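PDB 5HHA: PvdO from Pseudomonas aeruginosa, which is a calcium-binding periplasmic protein of the formylglycine-generating enzyme family, linked to chromophore maturation and perhaps an oxidase like its relatives. Local coordinates for residues A[82-85]-A[86-90]; A[129-132]-A[133-137]; A[138-141]-A[142-146]; A[150-153]-A[154-158]; A[267-270]-A[271-275]. All coordinates share one frame; numbering follows the deposited sequence. Where two conformers were deposited one is given.

Contact 1: residues A[82-85]-A[86-90]; sequences YQVT and AGELD
Thr85 and Glu88 are brought together by two different first torsions: in Thr85, OG1 is tucked between its own N and carbonyl carbon (chi1 67°), while in Glu88, CG lies opposite the carbonyl carbon and beside N (chi1 -76°), and the chain then runs extended back past the helix start. Two reciprocal hydrogen bonds result. Glu88 N donates to Thr85 OG1 over 3.0 Å, and Thr85 N donates to Glu88 OE1, also 3.0 Å, from above the carboxylate plane. This is a capping box, with Thr85 as N-cap of helix 86-96. The main chain takes up the helical pattern, Leu89 N reaching Thr85 O at 2.9 Å. Crossing the threonine at a slant, the glutamate brings its CG to within 3.2 Å of Thr85 OG1; it also crosses Val84 obliquely, whose CG1 is 3.8 Å from Glu88 CB. A water lies 2.7 Å from Glu88 OE1 and near Gln83 O. Outside the turn, Arg123 forms a long, weak ion pair with Glu88 OE2. The box thus satisfies a backbone N-H on each side of the buried helix start, and the carboxylate would probably be stabilised by the positive end of the helix dipole.

Contact 2: residues A[129-132]-A[133-137]; sequences VDYN and DVKNY
At the start of helix 131-145 the backbone bonds from Val134 N to Asp130 O (3.2 Å) and from Asn136 N to Asn132 O (2.8 Å) set the helical spacing. On this frame Asp130 OD1 accepts from Asp133 N at 2.9 Å, met nearly along its own C-O direction. In return, Asp133 OD2 takes the N-H of Asp130, also at 2.9 Å, on its anti side and 28° out of the carboxylate plane. The two side chains cross at about a right angle, with their carboxylate planes 35° apart. These reciprocal bonds make a capping box with Asp130 as N-cap, and they hold Asp130 OD1 and Asp133 OD2 only 3.2 Å apart. Such closeness of like charges would probably be unfavourable alone; Arg274 probably offsets it through a salt bridge to Asp133 OD2 and a long, weak ion pair with Asp130 OD2. Behind the box, Val129 lays its CB 3.9 Å from Asp133 CB. On another side of the turn, Lys135 CD comes obliquely to the Tyr131 ring, 3.6 Å from CE1. Bends at chi3 and chi4 turn the lysine end toward the phenol, where one water donates to Tyr131 OH and accepts from Lys135 NZ. The same hydroxyl is hydrogen-bonded to Ala222 O.

Contact 3: residues A[138-141]-A[142-146]; sequences AAWL and SKKTG
Trp140 and Lys144, one helical turn apart, lie side by side and point the same way. Both have CG opposite their own N (chi1 173° and 176°), and the lysine runs on extended, which takes its CD beside the indole; the bend at chi4 turns only the terminal NZ. In the conformer given, CD of Lys144 is 3.8 Å from CZ2 of Trp140 and oblique to the ring, an aliphatic contact; Lys144 has a second conformer, which leaves this pair less certain than the hydroxyl bonds. The indole also meets Tyr92 edge-to-face and touches Ala95 and Thr96, joining this turn to helix 86-96. These residues form the C-terminal half of helix 131-145, where two hydroxyl side chains fold back on the main chain. Ser142 OG donates to Ala138 O at 2.8 Å, while Ser142 N reaches the same oxygen from the other face of the carbonyl plane. Thr145, the last helical residue, repeats the pattern: OG1 donates to Leu141 O at 2.7 Å, and Thr145 N, 3.0 Å from that oxygen, approaches across the opposite face. Each carbonyl oxygen is therefore gripped by two donors of one residue. The hydroxyls are acceptors as well, Ser142 OG for Tyr149 N and Thr145 OG1 for Lys147 N, which ties the helix end to the following chain. Gly146, with positive phi (72°), ends the helix.

Contact 4: residues A[150-153]-A[154-158]; sequences RMLS and EAERE
The guanidinium of Arg150 and the carboxylate of Glu156 meet edge to edge, nearly coplanar at 27°, with Glu156 CD in the guanidinium plane. Arg150 grips end-on with two nitrogens: NH1 to Glu156 OE1 and NH2 to Glu156 OE2, both at 2.8 Å. The first bond is the straighter (N-H...O 171°) and uses the syn lone pair of OE1, whereas OE2 is met on its syn side but out of plane. This bidentate salt bridge is built onto a capping box at the start of helix 154-162. Glu156 CG lies opposite its carbonyl carbon (chi1 -73°) and the chain beyond is extended, which takes the carboxylate back to Ser153 N and Arg150. Ser153, the N-cap, accepts from Glu156 N through OG at 3.1 Å, and Ser153 N donates to Glu156 OE1 at 3.0 Å, coming from above the carboxylate plane. OE1 takes two donors from different directions, which should fix the rotation of the carboxylate. The arginine is held too: its NH1 also donates to Met151 O, and its NE makes a salt bridge with Glu285. Ser153 OG has a second partner in Gly236 O, so both oxygens of the box are shared. Leu152 crosses Arg157 obliquely, while the guanidinium of Arg157 reaches away to Glu219 and Met213 O. The nearest carbons of this pair are Leu152 CD2 and Arg157 CA, 4.0 Å apart.

Contact 5: residues A[267-270]-A[271-275]; sequences NNAA and PSDRG
Asp273 turns its side chain back over Ala270, three residues earlier. Asp273 CB lies 3.2 Å from Ala270 O. Next along, Asp273 CG is 3.4 Å from Ala270 O, placed there by a first torsion (chi1 -72°) that sets it opposite its own carbonyl carbon. At the tip both oxygens lie near Ala270 CB, OD1 at 3.7 Å and OD2 at 3.6 Å, and OD2 alone accepts from Ala270 N, at 3.0 Å. That bond is bent (N-H...O 136°), and the donor stands well above the carboxylate plane. OD2 also packs against the methyl of Ala269, 3.7 Å from its CB. The backbone closes a type I beta turn from Ala270 to Asp273, with Asp273 N donating to Ala270 O over 2.9 Å from above the carbonyl plane. Ala270 is thus bound at both its N and its O by the same aspartate, through side chain and main chain, and Pro271 occupies the second position of the turn with phi -63°, an angle its ring naturally holds. The turn follows strand 266-269, which pairs antiparallel with strand 247-251, and leads into the loop before strand 278-285. Pro271 meets the start of helix 131-145 through a backbone bond to Tyr131, and Arg274 NH1 reaches Cys128 O in the chain before that helix.

Contacts 1, 2 and 4 are three helix starts, each closed by a capping box; contact 3 is the far end of the helix that contact 2 opens, their centres 13 Å apart. Contacts 1 and 2 touch where Leu89 CD2 meets Val129 CG1 at 3.7 Å, packing helix 86-96 on helix 131-145. Met151 of contact 4 lies on Tyr131, with Met151 CE 3.7 Å from Tyr131 CE2. Contact 5 adjoins contact 2, their centres 11 Å apart. The bound calcium is about 12 Å from the side chain of Gln83 in contact 1, and the side chain of Arg157 in contact 4 is about 11 Å from those of the calcium-site residues Asn186 and Thr187; contacts 2, 3 and 5 lie away from that site.

Contact 1: residues A[82-85]-A[86-90]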
loop_
_atom_site.group_PDB
_atom_site.type_symbol
_atom_site.label_atom_id
_atom_site.label_comp_id
_atom_site.label_asym_id
_atom_site.label_seq_id
_atom_site.Cartn_x
_atom_site.Cartn_y
_atom_site.Cartn_z
ATOM N N TYR A 82 -6.301 -4.548 4.480
ATOM C CA TYR A 82 -6.720 -3.271 3.919
ATOM C C TYR A 82 -5.626 -2.236 4.161
ATOM O O TYR A 82 -4.760 -2.422 5.024
ATOM C CB TYR A 82 -7.970 -2.758 4.629
ATOM C CG TYR A 82 -9.115 -3.733 4.677
ATOM C CD1 TYR A 82 -9.692 -4.195 3.512
ATOM C CD2 TYR A 82 -9.644 -4.185 5.889
ATOM C CE1 TYR A 82 -10.762 -5.063 3.537
ATOM C CE2 TYR A 82 -10.719 -5.062 5.919
ATOM C CZ TYR A 82 -11.242 -5.500 4.735
ATOM O OH TYR A 82 -12.310 -6.370 4.766
ATOM N N GLN A 83 -5.669 -1.146 3.420
ATOM C CA GLN A 83 -5.019 0.065 3.842
ATOM C C GLN A 83 -5.541 0.435 5.241
ATOM O O GLN A 83 -6.707 0.172 5.579
ATOM C CB GLN A 83 -5.308 1.164 2.822
ATOM C CG GLN A 83 -4.550 0.957 1.500
ATOM C CD GLN A 83 -5.402 0.986 0.236
ATOM O OE1 GLN A 83 -6.609 1.232 0.248
ATOM N NE2 GLN A 83 -4.726 0.753 -0.896
ATOM N N VAL A 84 -4.669 1.012 6.058
ATOM C CA VAL A 84 -5.102 1.456 7.377
ATOM C C VAL A 84 -6.188 2.499 7.189
ATOM O O VAL A 84 -6.090 3.355 6.320
ATOM C CB VAL A 84 -3.919 1.975 8.177
ATOM C CG1 VAL A 84 -4.381 2.635 9.496
ATOM C CG2 VAL A 84 -2.952 0.834 8.480
ATOM N N THR A 85 -7.257 2.410 7.975
ATOM C CA THR A 85 -8.416 3.257 7.725
ATOM C C THR A 85 -8.360 4.572 8.469
ATOM O O THR A 85 -7.592 4.740 9.415
ATOM C CB THR A 85 -9.728 2.581 8.142
ATOM O OG1 THR A 85 -9.738 2.453 9.571
ATOM C CG2 THR A 85 -9.927 1.216 7.466
ATOM N N ALA A 86 -9.191 5.498 8.031
ATOM C CA ALA A 86 -9.328 6.780 8.712
ATOM C C ALA A 86 -9.708 6.595 10.179
ATOM O O ALA A 86 -9.183 7.298 11.044
ATOM C CB ALA A 86 -10.349 7.637 8.019
ATOM N N GLY A 87 -10.615 5.671 10.474
ATOM C CA GLY A 87 -11.009 5.441 11.850
ATOM C C GLY A 87 -9.885 4.849 12.656
ATOM O O GLY A 87 -9.725 5.145 13.847
ATOM N N GLU A 88 -9.083 4.002 12.028
ATOM C CA GLU A 88 -7.950 3.409 12.728
ATOM C C GLU A 88 -6.913 4.474 13.048
ATOM O O GLU A 88 -6.350 4.506 14.156
ATOM C CB GLU A 88 -7.354 2.270 11.912
ATOM C CG GLU A 88 -8.226 1.031 11.987
ATOM C CD GLU A 88 -8.065 0.036 10.846
ATOM O OE1 GLU A 88 -7.203 0.210 9.952
ATOM O OE2 GLU A 88 -8.812 -0.974 10.879
ATOM N N LEU A 89 -6.657 5.355 12.094
ATOM C CA LEU A 89 -5.736 6.453 12.360
ATOM C C LEU A 89 -6.296 7.380 13.442
ATOM O O LEU A 89 -5.543 7.844 14.316
ATOM C CB LEU A 89 -5.428 7.217 11.073
ATOM C CG LEU A 89 -4.373 8.335 11.179
ATOM C CD1 LEU A 89 -3.002 7.743 11.457
ATOM C CD2 LEU A 89 -4.361 9.187 9.913
ATOM N N ASP A 90 -7.594 7.627 13.402
ATOM C CA ASP A 90 -8.206 8.512 14.386
ATOM C C ASP A 90 -8.047 7.943 15.787
ATOM O O ASP A 90 -7.869 8.687 16.745
ATOM C CB ASP A 90 -9.683 8.727 14.069
ATOM C CG ASP A 90 -9.923 9.787 13.023
ATOM O OD1 ASP A 90 -9.018 10.587 12.732
ATOM O OD2 ASP A 90 -11.064 9.840 12.519
HETATM O O HOH W 1 -6.995 -1.484 7.882
#

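Contact 2: residues A[129-132]-A[133-137]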
loop_
_atom_site.group_PDB
_atom_site.type_symbol
_atom_site.label_atom_id
_atom_site.label_comp_id
_atom_site.label_asym_id
_atom_site.label_seq_id
_atom_site.Cartn_x
_atom_site.Cartn_y
_atom_site.Cartn_z
ATOM N N VAL A 129 -0.877 11.692 5.588
ATOM C CA VAL A 129 0.199 11.294 6.487
ATOM C C VAL A 129 1.525 11.220 5.724
ATOM O O VAL A 129 1.571 10.802 4.551
ATOM C CB VAL A 129 -0.081 9.918 7.128
ATOM C CG1 VAL A 129 -1.156 10.022 8.207
ATOM C CG2 VAL A 129 -0.446 8.858 6.073
ATOM N N ASP A 130 2.611 11.641 6.364
ATOM C CA ASP A 130 3.922 11.482 5.750
ATOM C C ASP A 130 4.570 10.179 6.214
ATOM O O ASP A 130 4.022 9.388 6.949
ATOM C CB ASP A 130 4.850 12.732 5.895
ATOM C CG ASP A 130 5.461 12.899 7.279
ATOM O OD1 ASP A 130 5.240 12.071 8.163
ATOM O OD2 ASP A 130 6.210 13.900 7.466
ATOM N N TYR A 131 5.774 9.959 5.720
ATOM C CA TYR A 131 6.489 8.708 5.975
ATOM C C TYR A 131 6.733 8.493 7.472
ATOM O O TYR A 131 6.490 7.426 8.007
ATOM C CB TYR A 131 7.795 8.765 5.189
ATOM C CG TYR A 131 8.770 7.616 5.268
ATOM C CD1 TYR A 131 9.745 7.579 6.254
ATOM C CD2 TYR A 131 8.802 6.636 4.283
ATOM C CE1 TYR A 131 10.717 6.583 6.284
ATOM C CE2 TYR A 131 9.780 5.624 4.300
ATOM C CZ TYR A 131 10.721 5.607 5.311
ATOM O OH TYR A 131 11.722 4.641 5.336
ATOM N N ASN A 132 7.214 9.536 8.140
ATOM C CA ASN A 132 7.453 9.457 9.577
ATOM C C ASN A 132 6.180 9.243 10.387
ATOM O O ASN A 132 6.190 8.547 11.400
ATOM C CB ASN A 132 8.159 10.729 10.048
ATOM C CG ASN A 132 8.744 10.584 11.427
ATOM O OD1 ASN A 132 9.711 9.853 11.626
ATOM N ND2 ASN A 132 8.158 11.276 12.390
ATOM N N ASP A 133 5.076 9.825 9.926
ATOM C CA ASP A 133 3.814 9.618 10.605
ATOM C C ASP A 133 3.465 8.131 10.629
ATOM O O ASP A 133 2.941 7.620 11.617
ATOM C CB ASP A 133 2.683 10.339 9.869
ATOM C CG ASP A 133 2.711 11.841 10.031
ATOM O OD1 ASP A 133 3.144 12.338 11.091
ATOM O OD2 ASP A 133 2.248 12.524 9.094
ATOM N N VAL A 134 3.706 7.446 9.509
ATOM C CA VAL A 134 3.462 6.011 9.425
ATOM C C VAL A 134 4.357 5.266 10.404
ATOM O O VAL A 134 3.901 4.370 11.114
ATOM C CB VAL A 134 3.667 5.483 7.979
ATOM C CG1 VAL A 134 3.553 3.979 7.949
ATOM C CG2 VAL A 134 2.636 6.107 7.044
ATOM N N LYS A 135 5.627 5.631 10.453
ATOM C CA LYS A 135 6.522 5.000 11.415
ATOM C C LYS A 135 6.020 5.228 12.836
ATOM O O LYS A 135 6.061 4.305 13.668
ATOM C CB LYS A 135 7.952 5.527 11.253
ATOM C CG LYS A 135 8.573 5.143 9.905
ATOM C CD LYS A 135 9.960 5.712 9.700
ATOM C CE LYS A 135 10.947 5.135 10.696
ATOM N NZ LYS A 135 11.265 3.719 10.378
ATOM N N ASN A 136 5.552 6.438 13.135
ATOM C CA ASN A 136 5.028 6.728 14.474
ATOM C C ASN A 136 3.803 5.913 14.812
ATOM O O ASN A 136 3.682 5.416 15.942
ATOM C CB ASN A 136 4.723 8.208 14.632
ATOM C CG ASN A 136 5.954 9.061 14.681
ATOM O OD1 ASN A 136 7.049 8.579 14.939
ATOM N ND2 ASN A 136 5.779 10.349 14.448
ATOM N N TYR A 137 2.895 5.745 13.855
ATOM C CA TYR A 137 1.711 4.932 14.050
ATOM C C TYR A 137 2.136 3.495 14.359
ATOM O O TYR A 137 1.610 2.867 15.265
ATOM C CB TYR A 137 0.814 4.968 12.796
ATOM C CG TYR A 137 -0.375 4.033 12.867
ATOM C CD1 TYR A 137 -1.496 4.375 13.607
ATOM C CD2 TYR A 137 -0.376 2.796 12.223
ATOM C CE1 TYR A 137 -2.569 3.529 13.706
ATOM C CE2 TYR A 137 -1.434 1.944 12.309
ATOM C CZ TYR A 137 -2.529 2.311 13.053
ATOM O OH TYR A 137 -3.560 1.429 13.114
HETATM O O HOH W 2 12.315 3.472 7.686
#

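Contact 3: residues A[138-141]-A[142-146]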
loop_
_atom_site.group_PDB
_atom_site.type_symbol
_atom_site.label_atom_id
_atom_site.label_comp_id
_atom_site.label_asym_id
_atom_site.label_seq_id
_atom_site.Cartn_x
_atom_site.Cartn_y
_atom_site.Cartn_z
ATOM N N ALA A 138 3.081 2.963 13.587
ATOM C CA ALA A 138 3.528 1.580 13.796
ATOM C C ALA A 138 4.216 1.423 15.164
ATOM O O ALA A 138 4.051 0.377 15.805
ATOM C CB ALA A 138 4.436 1.142 12.675
ATOM N N ALA A 139 4.942 2.434 15.612
ATOM C CA ALA A 139 5.551 2.402 16.950
ATOM C C ALA A 139 4.493 2.395 18.045
ATOM O O ALA A 139 4.589 1.631 19.022
ATOM C CB ALA A 139 6.468 3.562 17.135
ATOM N N TRP A 140 3.458 3.206 17.883
ATOM C CA TRP A 140 2.368 3.213 18.829
ATOM C C TRP A 140 1.661 1.848 18.868
ATOM O O TRP A 140 1.373 1.312 19.940
ATOM C CB TRP A 140 1.392 4.325 18.454
ATOM C CG TRP A 140 0.162 4.306 19.277
ATOM C CD1 TRP A 140 0.023 4.745 20.566
ATOM C CD2 TRP A 140 -1.113 3.813 18.880
ATOM N NE1 TRP A 140 -1.260 4.554 20.983
ATOM C CE2 TRP A 140 -1.979 3.972 19.973
ATOM C CE3 TRP A 140 -1.616 3.254 17.700
ATOM C CZ2 TRP A 140 -3.317 3.604 19.915
ATOM C CZ3 TRP A 140 -2.912 2.886 17.644
ATOM C CH2 TRP A 140 -3.769 3.067 18.741
ATOM N N LEU A 141 1.357 1.273 17.703
ATOM C CA LEU A 141 0.734 -0.048 17.640
ATOM C C LEU A 141 1.591 -1.106 18.305
ATOM O O LEU A 141 1.084 -1.992 18.995
ATOM C CB LEU A 141 0.483 -0.502 16.188
ATOM C CG LEU A 141 -0.797 -0.132 15.433
ATOM C CD1 LEU A 141 -0.856 -0.972 14.157
ATOM C CD2 LEU A 141 -2.041 -0.375 16.255
ATOM N N SER A 142 2.879 -1.015 18.077
ATOM C CA SER A 142 3.800 -1.990 18.647
ATOM C C SER A 142 3.770 -1.901 20.170
ATOM O O SER A 142 3.706 -2.916 20.868
ATOM C CB SER A 142 5.211 -1.737 18.161
ATOM O OG SER A 142 5.324 -1.950 16.755
ATOM N N LYS A 143 3.810 -0.685 20.701
ATOM C CA LYS A 143 3.859 -0.522 22.154
ATOM C C LYS A 143 2.557 -0.997 22.779
ATOM O O LYS A 143 2.557 -1.678 23.805
ATOM C CB LYS A 143 4.126 0.938 22.528
ATOM C CG LYS A 143 4.228 1.179 24.060
ATOM C CD LYS A 143 4.438 2.667 24.369
ATOM C CE LYS A 143 4.675 2.956 25.865
ATOM N NZ LYS A 143 5.841 2.258 26.355
ATOM N N LYS A 144 1.434 -0.672 22.157
ATOM C CA LYS A 144 0.135 -1.021 22.694
ATOM C C LYS A 144 -0.073 -2.529 22.737
ATOM O O LYS A 144 -0.588 -3.075 23.708
ATOM C CB LYS A 144 -0.937 -0.383 21.818
ATOM C CG LYS A 144 -2.341 -0.737 22.204
ATOM C CD LYS A 144 -3.332 0.061 21.369
ATOM C CE LYS A 144 -4.750 -0.114 21.875
ATOM N NZ LYS A 144 -4.860 0.217 23.331
ATOM N N THR A 145 0.318 -3.199 21.654
ATOM C CA THR A 145 0.054 -4.630 21.493
ATOM C C THR A 145 1.179 -5.566 21.974
ATOM O O THR A 145 0.958 -6.775 22.154
ATOM C CB THR A 145 -0.203 -4.983 20.005
ATOM O OG1 THR A 145 0.986 -4.723 19.260
ATOM C CG2 THR A 145 -1.359 -4.178 19.426
ATOM N N GLY A 146 2.383 -5.038 22.137
ATOM C CA GLY A 146 3.537 -5.855 22.456
ATOM C C GLY A 146 4.001 -6.689 21.284
ATOM O O GLY A 146 4.769 -7.635 21.455
#

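Contact 4: residues A[150-153]-A[154-158]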
loop_
_atom_site.group_PDB
_atom_site.type_symbol
_atom_site.label_atom_id
_atom_site.label_comp_id
_atom_site.label_asym_id
_atom_site.label_seq_id
_atom_site.Cartn_x
_atom_site.Cartn_y
_atom_site.Cartn_z
ATOM N N ARG A 150 5.482 -2.503 11.738
ATOM C CA ARG A 150 6.434 -1.731 10.967
ATOM C C ARG A 150 5.843 -1.420 9.590
ATOM O O ARG A 150 4.825 -1.971 9.224
ATOM C CB ARG A 150 7.742 -2.513 10.796
ATOM C CG ARG A 150 7.532 -3.846 10.150
ATOM C CD ARG A 150 8.852 -4.477 9.736
ATOM N NE ARG A 150 8.689 -5.867 9.320
ATOM C CZ ARG A 150 8.284 -6.262 8.117
ATOM N NH1 ARG A 150 8.029 -5.380 7.163
ATOM N NH2 ARG A 150 8.182 -7.551 7.842
ATOM N N MET A 151 6.540 -0.586 8.824
ATOM C CA MET A 151 6.213 -0.412 7.404
ATOM C C MET A 151 6.449 -1.697 6.625
ATOM O O MET A 151 7.355 -2.477 6.973
ATOM C CB MET A 151 7.106 0.666 6.796
ATOM C CG MET A 151 6.901 2.038 7.405
ATOM S SD MET A 151 7.883 3.309 6.576
ATOM C CE MET A 151 6.763 3.656 5.292
ATOM N N LEU A 152 5.721 -1.868 5.519
ATOM C CA LEU A 152 6.072 -2.861 4.514
ATOM C C LEU A 152 7.322 -2.426 3.763
ATOM O O LEU A 152 7.576 -1.247 3.568
ATOM C CB LEU A 152 4.947 -2.979 3.483
ATOM C CG LEU A 152 3.792 -3.873 3.880
ATOM C CD1 LEU A 152 3.015 -3.294 5.026
ATOM C CD2 LEU A 152 2.905 -4.073 2.689
ATOM N N SER A 153 8.093 -3.407 3.302
ATOM C CA SER A 153 9.084 -3.165 2.283
ATOM C C SER A 153 8.410 -3.179 0.906
ATOM O O SER A 153 7.314 -3.715 0.727
ATOM C CB SER A 153 10.216 -4.190 2.323
ATOM O OG SER A 153 9.743 -5.432 1.843
ATOM N N GLU A 154 9.095 -2.609 -0.071
ATOM C CA GLU A 154 8.571 -2.579 -1.437
ATOM C C GLU A 154 8.345 -3.996 -1.946
ATOM O O GLU A 154 7.348 -4.293 -2.605
ATOM C CB GLU A 154 9.510 -1.813 -2.362
ATOM C CG GLU A 154 8.886 -1.548 -3.726
ATOM C CD GLU A 154 9.720 -0.768 -4.714
ATOM O OE1 GLU A 154 10.905 -0.499 -4.450
ATOM O OE2 GLU A 154 9.129 -0.385 -5.754
ATOM N N ALA A 155 9.292 -4.882 -1.652
ATOM C CA ALA A 155 9.157 -6.270 -2.080
ATOM C C ALA A 155 7.944 -6.948 -1.448
ATOM O O ALA A 155 7.195 -7.682 -2.103
ATOM C CB ALA A 155 10.427 -7.029 -1.726
ATOM N N GLU A 156 7.725 -6.724 -0.149
ATOM C CA GLU A 156 6.549 -7.281 0.526
ATOM C C GLU A 156 5.267 -6.779 -0.116
ATOM O O GLU A 156 4.307 -7.512 -0.279
ATOM C CB GLU A 156 6.534 -6.912 2.012
ATOM C CG GLU A 156 7.554 -7.665 2.839
ATOM C CD GLU A 156 7.738 -7.117 4.242
ATOM O OE1 GLU A 156 7.285 -5.999 4.544
ATOM O OE2 GLU A 156 8.374 -7.838 5.046
ATOM N N ARG A 157 5.264 -5.500 -0.483
ATOM C CA ARG A 157 4.078 -4.905 -1.069
ATOM C C ARG A 157 3.781 -5.540 -2.439
ATOM O O ARG A 157 2.637 -5.927 -2.720
ATOM C CB ARG A 157 4.212 -3.385 -1.132
ATOM C CG ARG A 157 2.896 -2.610 -1.100
ATOM C CD ARG A 157 2.077 -2.710 -2.382
ATOM N NE ARG A 157 0.881 -1.875 -2.286
ATOM C CZ ARG A 157 -0.024 -1.752 -3.247
ATOM N NH1 ARG A 157 0.199 -2.271 -4.442
ATOM N NH2 ARG A 157 -1.133 -1.082 -3.013
ATOM N N GLU A 158 4.790 -5.666 -3.290
ATOM C CA GLU A 158 4.529 -6.294 -4.596
ATOM C C GLU A 158 4.130 -7.764 -4.424
ATOM O O GLU A 158 3.254 -8.251 -5.111
ATOM C CB GLU A 158 5.710 -6.161 -5.550
ATOM C CG GLU A 158 5.346 -6.647 -6.979
ATOM C CD GLU A 158 6.371 -6.330 -8.054
ATOM O OE1 GLU A 158 6.866 -5.194 -8.104
ATOM O OE2 GLU A 158 6.632 -7.255 -8.868
#

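Contact 5: residues A[267-270]-A[271-275]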
loop_
_atom_site.group_PDB
_atom_site.type_symbol
_atom_site.label_atom_id
_atom_site.label_comp_id
_atom_site.label_asym_id
_atom_site.label_seq_id
_atom_site.Cartn_x
_atom_site.Cartn_y
_atom_site.Cartn_z
ATOM N N ASN A 267 6.627 4.103 -7.856
ATOM C CA ASN A 267 6.628 5.559 -7.798
ATOM C C ASN A 267 7.375 5.964 -6.538
ATOM O O ASN A 267 7.830 5.114 -5.780
ATOM C CB ASN A 267 5.181 6.075 -7.826
ATOM C CG ASN A 267 5.072 7.486 -8.402
ATOM O OD1 ASN A 267 6.040 8.228 -8.503
ATOM N ND2 ASN A 267 3.873 7.860 -8.779
ATOM N N ASN A 268 7.518 7.258 -6.321
ATOM C CA ASN A 268 8.320 7.764 -5.211
ATOM C C ASN A 268 7.768 9.103 -4.745
ATOM O O ASN A 268 6.984 9.734 -5.429
ATOM C CB ASN A 268 9.806 7.869 -5.604
ATOM C CG ASN A 268 10.050 8.904 -6.665
ATOM O OD1 ASN A 268 10.256 8.571 -7.841
ATOM N ND2 ASN A 268 9.980 10.153 -6.292
ATOM N N ALA A 269 8.155 9.498 -3.551
ATOM C CA ALA A 269 7.777 10.788 -2.987
ATOM C C ALA A 269 8.892 11.173 -2.014
ATOM O O ALA A 269 9.598 10.317 -1.506
ATOM C CB ALA A 269 6.442 10.686 -2.259
ATOM N N ALA A 270 9.018 12.458 -1.711
ATOM C CA ALA A 270 9.876 12.845 -0.597
ATOM C C ALA A 270 9.202 12.384 0.683
ATOM O O ALA A 270 7.960 12.466 0.793
ATOM C CB ALA A 270 10.063 14.356 -0.582
ATOM N N PRO A 271 9.962 11.882 1.650
ATOM C CA PRO A 271 9.305 11.351 2.853
ATOM C C PRO A 271 8.524 12.377 3.669
ATOM O O PRO A 271 7.637 11.995 4.443
ATOM C CB PRO A 271 10.462 10.725 3.654
ATOM C CG PRO A 271 11.702 11.318 3.065
ATOM C CD PRO A 271 11.413 11.613 1.646
ATOM N N SER A 272 8.802 13.667 3.483
ATOM C CA SER A 272 8.058 14.713 4.168
ATOM C C SER A 272 6.801 15.105 3.395
ATOM O O SER A 272 6.034 15.924 3.889
ATOM C CB SER A 272 8.959 15.935 4.398
ATOM O OG SER A 272 9.418 16.458 3.163
ATOM N N ASP A 273 6.586 14.569 2.191
ATOM C CA ASP A 273 5.361 14.817 1.433
ATOM C C ASP A 273 4.170 14.140 2.126
ATOM O O ASP A 273 4.332 13.175 2.876
ATOM C CB ASP A 273 5.455 14.217 0.011
ATOM C CG ASP A 273 6.390 14.959 -0.925
ATOM O OD1 ASP A 273 6.765 16.120 -0.659
ATOM O OD2 ASP A 273 6.720 14.362 -1.981
ATOM N N ARG A 274 2.978 14.640 1.843
ATOM C CA ARG A 274 1.756 13.943 2.202
ATOM C C ARG A 274 0.722 14.325 1.165
ATOM O O ARG A 274 0.864 15.318 0.435
ATOM C CB ARG A 274 1.292 14.304 3.619
ATOM C CG ARG A 274 0.870 15.750 3.800
ATOM C CD ARG A 274 0.578 16.075 5.254
ATOM N NE ARG A 274 1.805 16.082 6.038
ATOM C CZ ARG A 274 2.009 15.405 7.162
ATOM N NH1 ARG A 274 1.076 14.629 7.688
ATOM N NH2 ARG A 274 3.178 15.497 7.782
ATOM N N GLY A 275 -0.345 13.556 1.091
ATOM C CA GLY A 275 -1.412 13.893 0.171
ATOM C C GLY A 275 -2.653 13.099 0.449
ATOM O O GLY A 275 -2.630 12.094 1.133
#